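Side-chain contacts in quinonprotein alcohol dehydrogenase-like protein (PDB 4R5O), which is of unknown function but joins an immunoglobulin-like beta-sandwich domain to a seven-bladed beta-propeller and binds calcium ions: residues V29-L32 / G33-L36; F114-T117 / E118-T121; D125-A128 / S129-G133. One frame throughout, in Å; residues are numbered along the deposited sequence.

Contact 1 (V29-L32 / G33-L36); sequences VLEL and GETL
Leu30 and Leu36 form the close-packed half of this local contact. Their side chains cross at about a right angle, and CD2 of Leu30 comes within 3.9 Å of CB of Leu36. The same methyl lies against the backbone, 3.6 Å from Leu36 N and beside the carbonyl carbon of Thr35. Both leucines are buried: Ile69 adds to the packing on Leu30, and Phe65 and Phe94 to that on Leu36. Beyond Leu30 the chain reverses through a type II beta turn from Glu31 to Glu34, closed by a bond of 3.0 Å from Glu34 N to Glu31 O, with Gly33 at a positive phi of 102°. The turn carries the chain from strand 28-31, at the edge of one sheet of the immunoglobulin-like domain, to strand 35-38, which pairs with strand 65-68 in another. The exposed side is looser. Glu34, extended beyond CG, runs alongside Glu31 in the same direction and sends OE1 back to Glu31 N in a nearly straight but weak bond of 3.4 Å. Its OE2 lies against Glu31 CB and CG, 3.4 Å from CG. The carboxylate planes stand 77° apart, and Glu31, bent at chi2 (-61°), turns OE2 to Asn97 ND2.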
# COMPACT_ATOMS: atom_id res chain seq x y z
N VAL A 29 21.90 -1.53 -14.65
CA VAL A 29 20.72 -2.29 -14.28
C VAL A 29 21.23 -3.69 -13.87
O VAL A 29 21.95 -4.35 -14.64
CB VAL A 29 19.59 -2.31 -15.35
CG1 VAL A 29 18.40 -3.12 -14.87
CG2 VAL A 29 19.12 -0.90 -15.69
N LEU A 30 20.92 -4.09 -12.64
CA LEU A 30 21.34 -5.38 -12.05
C LEU A 30 20.15 -6.24 -11.68
O LEU A 30 19.07 -5.72 -11.42
CB LEU A 30 22.19 -5.16 -10.77
CG LEU A 30 23.50 -4.39 -10.93
CD1 LEU A 30 23.34 -2.90 -10.44
CD2 LEU A 30 24.63 -5.12 -10.24
N GLU A 31 20.35 -7.56 -11.60
CA GLU A 31 19.31 -8.47 -11.13
C GLU A 31 19.30 -8.49 -9.62
O GLU A 31 20.33 -8.22 -9.00
CB GLU A 31 19.50 -9.91 -11.68
CG GLU A 31 19.48 -10.05 -13.20
CD GLU A 31 18.22 -9.64 -13.94
OE1 GLU A 31 17.11 -9.75 -13.37
OE2 GLU A 31 18.36 -9.27 -15.13
N LEU A 32 18.14 -8.83 -9.02
CA LEU A 32 18.08 -9.00 -7.57
C LEU A 32 19.03 -10.15 -7.22
O LEU A 32 19.07 -11.16 -7.93
CB LEU A 32 16.64 -9.25 -7.08
CG LEU A 32 15.70 -8.05 -7.13
CD1 LEU A 32 14.25 -8.49 -7.05
CD2 LEU A 32 16.04 -7.01 -6.06
N GLY A 33 19.88 -9.91 -6.24
CA GLY A 33 20.89 -10.89 -5.85
C GLY A 33 22.28 -10.59 -6.37
O GLY A 33 23.26 -11.08 -5.80
N GLU A 34 22.40 -9.77 -7.46
CA GLU A 34 23.68 -9.37 -8.03
C GLU A 34 24.34 -8.27 -7.19
O GLU A 34 23.67 -7.62 -6.39
CB GLU A 34 23.55 -8.90 -9.48
CG GLU A 34 23.04 -9.95 -10.46
CD GLU A 34 23.10 -9.60 -11.94
OE1 GLU A 34 23.50 -8.47 -12.30
OE2 GLU A 34 22.77 -10.50 -12.75
N THR A 35 25.67 -8.09 -7.37
CA THR A 35 26.44 -7.08 -6.66
C THR A 35 27.05 -6.10 -7.65
O THR A 35 27.69 -6.51 -8.63
CB THR A 35 27.53 -7.74 -5.78
OG1 THR A 35 26.91 -8.67 -4.89
CG2 THR A 35 28.33 -6.74 -4.98
N LEU A 36 26.86 -4.80 -7.39
CA LEU A 36 27.46 -3.74 -8.21
C LEU A 36 28.87 -3.49 -7.72
O LEU A 36 29.04 -3.09 -6.56
CB LEU A 36 26.62 -2.43 -8.20
CG LEU A 36 27.21 -1.22 -8.93
CD1 LEU A 36 27.30 -1.44 -10.43
CD2 LEU A 36 26.38 -0.01 -8.71

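Contact 2 (F114-T117 / E118-T121); sequences FYDT and EKKT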
# COMPACT_ATOMS: atom_id res chain seq x y z
N PHE A 114 7.49 -5.91 -0.43
CA PHE A 114 7.04 -6.74 -1.55
C PHE A 114 7.35 -8.21 -1.33
O PHE A 114 8.48 -8.55 -0.99
CB PHE A 114 7.65 -6.29 -2.88
CG PHE A 114 7.18 -7.08 -4.08
CD1 PHE A 114 5.93 -6.83 -4.65
CD2 PHE A 114 8.00 -8.03 -4.69
CE1 PHE A 114 5.52 -7.52 -5.80
CE2 PHE A 114 7.57 -8.75 -5.81
CZ PHE A 114 6.32 -8.50 -6.35
N TYR A 115 6.36 -9.08 -1.57
CA TYR A 115 6.53 -10.52 -1.50
C TYR A 115 6.36 -11.13 -2.90
O TYR A 115 5.30 -11.02 -3.51
CB TYR A 115 5.56 -11.17 -0.49
CG TYR A 115 5.69 -12.68 -0.42
CD1 TYR A 115 6.75 -13.28 0.25
CD2 TYR A 115 4.75 -13.50 -1.02
CE1 TYR A 115 6.86 -14.67 0.32
CE2 TYR A 115 4.84 -14.90 -0.94
CZ TYR A 115 5.90 -15.47 -0.26
OH TYR A 115 5.96 -16.84 -0.17
N ASP A 116 7.42 -11.80 -3.38
CA ASP A 116 7.45 -12.48 -4.67
C ASP A 116 6.87 -13.90 -4.52
O ASP A 116 7.46 -14.74 -3.85
CB ASP A 116 8.90 -12.49 -5.19
CG ASP A 116 9.07 -12.82 -6.65
OD1 ASP A 116 8.44 -13.79 -7.13
OD2 ASP A 116 9.91 -12.15 -7.31
N THR A 117 5.69 -14.16 -5.15
CA THR A 117 5.04 -15.48 -5.08
C THR A 117 5.80 -16.54 -5.92
O THR A 117 5.51 -17.73 -5.78
CB THR A 117 3.57 -15.40 -5.53
OG1 THR A 117 3.50 -14.81 -6.82
CG2 THR A 117 2.69 -14.63 -4.55
N GLU A 118 6.76 -16.12 -6.77
CA GLU A 118 7.54 -17.04 -7.59
C GLU A 118 8.82 -17.45 -6.86
O GLU A 118 9.12 -18.65 -6.80
CB GLU A 118 7.89 -16.45 -8.97
CG GLU A 118 6.72 -16.47 -9.95
CD GLU A 118 7.04 -16.03 -11.37
OE1 GLU A 118 8.10 -15.39 -11.59
OE2 GLU A 118 6.20 -16.29 -12.26
N LYS A 119 9.54 -16.47 -6.29
CA LYS A 119 10.78 -16.68 -5.54
C LYS A 119 10.51 -17.03 -4.06
O LYS A 119 11.44 -17.41 -3.36
CB LYS A 119 11.68 -15.43 -5.60
CG LYS A 119 12.08 -14.97 -7.00
CD LYS A 119 12.89 -13.69 -6.98
CE LYS A 119 13.30 -13.24 -8.37
NZ LYS A 119 14.13 -12.00 -8.36
N LYS A 120 9.25 -16.87 -3.58
CA LYS A 120 8.84 -17.05 -2.16
C LYS A 120 9.77 -16.21 -1.26
O LYS A 120 10.25 -16.69 -0.22
CB LYS A 120 8.81 -18.53 -1.72
CG LYS A 120 7.65 -19.37 -2.29
CD LYS A 120 7.57 -20.73 -1.57
CE LYS A 120 6.30 -21.54 -1.81
NZ LYS A 120 6.16 -22.03 -3.19
N THR A 121 10.05 -14.97 -1.70
CA THR A 121 10.96 -14.04 -1.03
C THR A 121 10.27 -12.72 -0.76
O THR A 121 9.57 -12.19 -1.63
CB THR A 121 12.23 -13.83 -1.91
OG1 THR A 121 12.88 -15.10 -2.08
CG2 THR A 121 13.21 -12.85 -1.30
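A tight connection between neighbouring antiparallel strands of a propeller blade, this contact lies where strand 111-116 leads through a loop into strand 121-123, and Asp116 organises it. Opposite Asp116 the returning chain has two residues, Lys120 and Thr121, the first with positive phi: a G1 beta bulge. The firm backbone bond runs from Asp116 N to Thr121 O (2.8 Å, 169°), while Asp116 O receives only weak bonds from Lys120 N and Thr121 N. With CG anti to the backbone N (chi1 -165°), the Asp116 carboxylate is carried over the start of the loop, and one oxygen, OD1, takes two amides. Glu118 N meets it nearly along the C-O axis at 2.9 Å, and Lys119 N comes from above the carboxylate plane at 3.0 Å. The other oxygen, OD2, meets the side chain of Lys119 and not its amide: the extended chain passes obliquely by, with CD 3.4 Å from Asp116 OD2. Tyr115 flanks the turn, its side chain running alongside that of Lys120 and its OH 3.5 Å from Lys120 CA. That hydroxyl is hydrogen-bonded to His411 of strand 409-416. Past the bulge, Thr121 OG1 bonds back to Lys119 O at 3.0 Å, tying the end of the loop to its middle. Two N-H groups on a single carboxylate oxygen should favour the charged form of Asp116, and Lys119 NZ, 4.4 Å from Asp116 OD2 and thus beyond a salt bridge, would probably add only a modest electrostatic pull in the same sense.

Contact 3 (D125-A128 / S129-G133); sequences DCYA and SLNAG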
# COMPACT_ATOMS: atom_id res chain seq x y z
N ASP A 125 10.62 -2.86 3.08
CA ASP A 125 10.75 -1.41 2.90
C ASP A 125 11.31 -1.09 1.50
O ASP A 125 12.33 -0.43 1.36
CB ASP A 125 11.63 -0.82 4.01
CG ASP A 125 11.63 0.69 4.14
OD1 ASP A 125 10.74 1.33 3.53
OD2 ASP A 125 12.47 1.23 4.90
N CYS A 126 10.58 -1.50 0.48
CA CYS A 126 10.88 -1.23 -0.91
C CYS A 126 10.63 0.25 -1.21
O CYS A 126 11.11 0.78 -2.22
CB CYS A 126 10.03 -2.14 -1.80
SG CYS A 126 10.44 -3.90 -1.67
N TYR A 127 9.84 0.91 -0.36
CA TYR A 127 9.51 2.31 -0.58
C TYR A 127 10.77 3.17 -0.38
O TYR A 127 11.06 4.01 -1.22
CB TYR A 127 8.37 2.77 0.32
CG TYR A 127 8.01 4.21 0.10
CD1 TYR A 127 7.20 4.60 -0.97
CD2 TYR A 127 8.52 5.21 0.92
CE1 TYR A 127 6.91 5.94 -1.21
CE2 TYR A 127 8.24 6.55 0.69
CZ TYR A 127 7.42 6.91 -0.35
OH TYR A 127 7.17 8.24 -0.52
N ALA A 128 11.53 2.92 0.70
CA ALA A 128 12.75 3.66 0.99
C ALA A 128 13.82 3.45 -0.11
O ALA A 128 14.22 4.44 -0.73
CB ALA A 128 13.30 3.25 2.35
N SER A 129 14.23 2.17 -0.38
CA SER A 129 15.29 1.78 -1.33
C SER A 129 15.00 2.30 -2.77
O SER A 129 15.96 2.60 -3.48
CB SER A 129 15.52 0.27 -1.36
OG SER A 129 14.38 -0.53 -1.60
N LEU A 130 13.74 2.47 -3.16
CA LEU A 130 13.34 3.05 -4.46
C LEU A 130 13.05 4.60 -4.38
O LEU A 130 12.67 5.19 -5.39
CB LEU A 130 12.06 2.35 -5.00
CG LEU A 130 12.13 0.91 -5.49
CD1 LEU A 130 10.78 0.26 -5.39
CD2 LEU A 130 12.67 0.84 -6.89
N ASN A 131 13.18 5.24 -3.17
CA ASN A 131 12.85 6.66 -3.07
C ASN A 131 13.84 7.42 -2.20
O ASN A 131 13.46 8.37 -1.51
CB ASN A 131 11.42 6.88 -2.50
CG ASN A 131 10.37 6.50 -3.51
OD1 ASN A 131 10.07 7.27 -4.43
ND2 ASN A 131 9.90 5.26 -3.43
N ALA A 132 15.11 7.05 -2.32
CA ALA A 132 16.23 7.70 -1.64
C ALA A 132 15.98 7.86 -0.14
O ALA A 132 16.23 8.93 0.42
CB ALA A 132 16.50 9.07 -2.27
N GLY A 133 15.52 6.80 0.50
CA GLY A 133 15.30 6.80 1.94
C GLY A 133 14.07 7.51 2.46
O GLY A 133 13.94 7.62 3.67
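Asn131 folds back over Tyr127 and bonds to its backbone, and hydrogen bonds carry most of this contact. The Asn131 amide gives ND2 to Tyr127 O at 2.8 Å, along a lone pair in the carbonyl plane, with the acceptor also lying in the plane of the amide. Leu175 O accepts from ND2 as well, and Asn131 OD1 accepts from Tyr177 N, so both ends of the amide are engaged and its rotation is fixed. Among backbone bonds, Ala128 O is gripped from opposite faces of its plane, by Asn131 N at 2.8 Å and Gly133 N at 3.0 Å. A longer bond of 3.3 Å joins Leu130 N to Cys126 O. At the other end, Asp125 OD1 makes a weak capping bond to Ala128 N and a further bond to Thr111 OG1, while Ser129 OG is turned to Pro72 O and Asn71 ND2.

The flat groups stack. Asn131 ND2 sits 3.7 Å above one face of the Tyr127 ring, offset toward the rim, with amide and ring planes 25° apart. Tyr127 has CG anti to its own backbone N (chi1 -179°), which sets the ring with one face against the Asn131 amide.

Apolar packing is slighter: Leu130 CD1 lies 4.4 Å from Cys126 CB, and Phe100 and His98 also touch the Leu130 side chain. Together these features describe a single-turn helix with an aspartate N-cap, whose Tyr127 and Ala128 carbonyls are taken up by Asn131 and Gly133 of the loop leading on toward strand 143-149.

In the fold
The three contacts follow one another along the chain without overlap, on both sides of the passage from the immunoglobulin-like domain to the propeller. Contact 1 belongs to the former, while contacts 2 and 3 flank strand 121-123 of the sheet that also holds 103-108, 111-116 and 422-424. Their centres are nearly evenly spaced: about 17 Å between contacts 1 and 2, 16 Å between 1 and 3, and 18 Å between 2 and 3. Leu32 of contact 1 packs on Lys119 of contact 2, and Phe114 of contact 2 touches Cys126 of contact 3. Contact 3 also reaches Asn71, Pro72 and Arg74, so contacts 2 and 3 both meet the first domain where the two join.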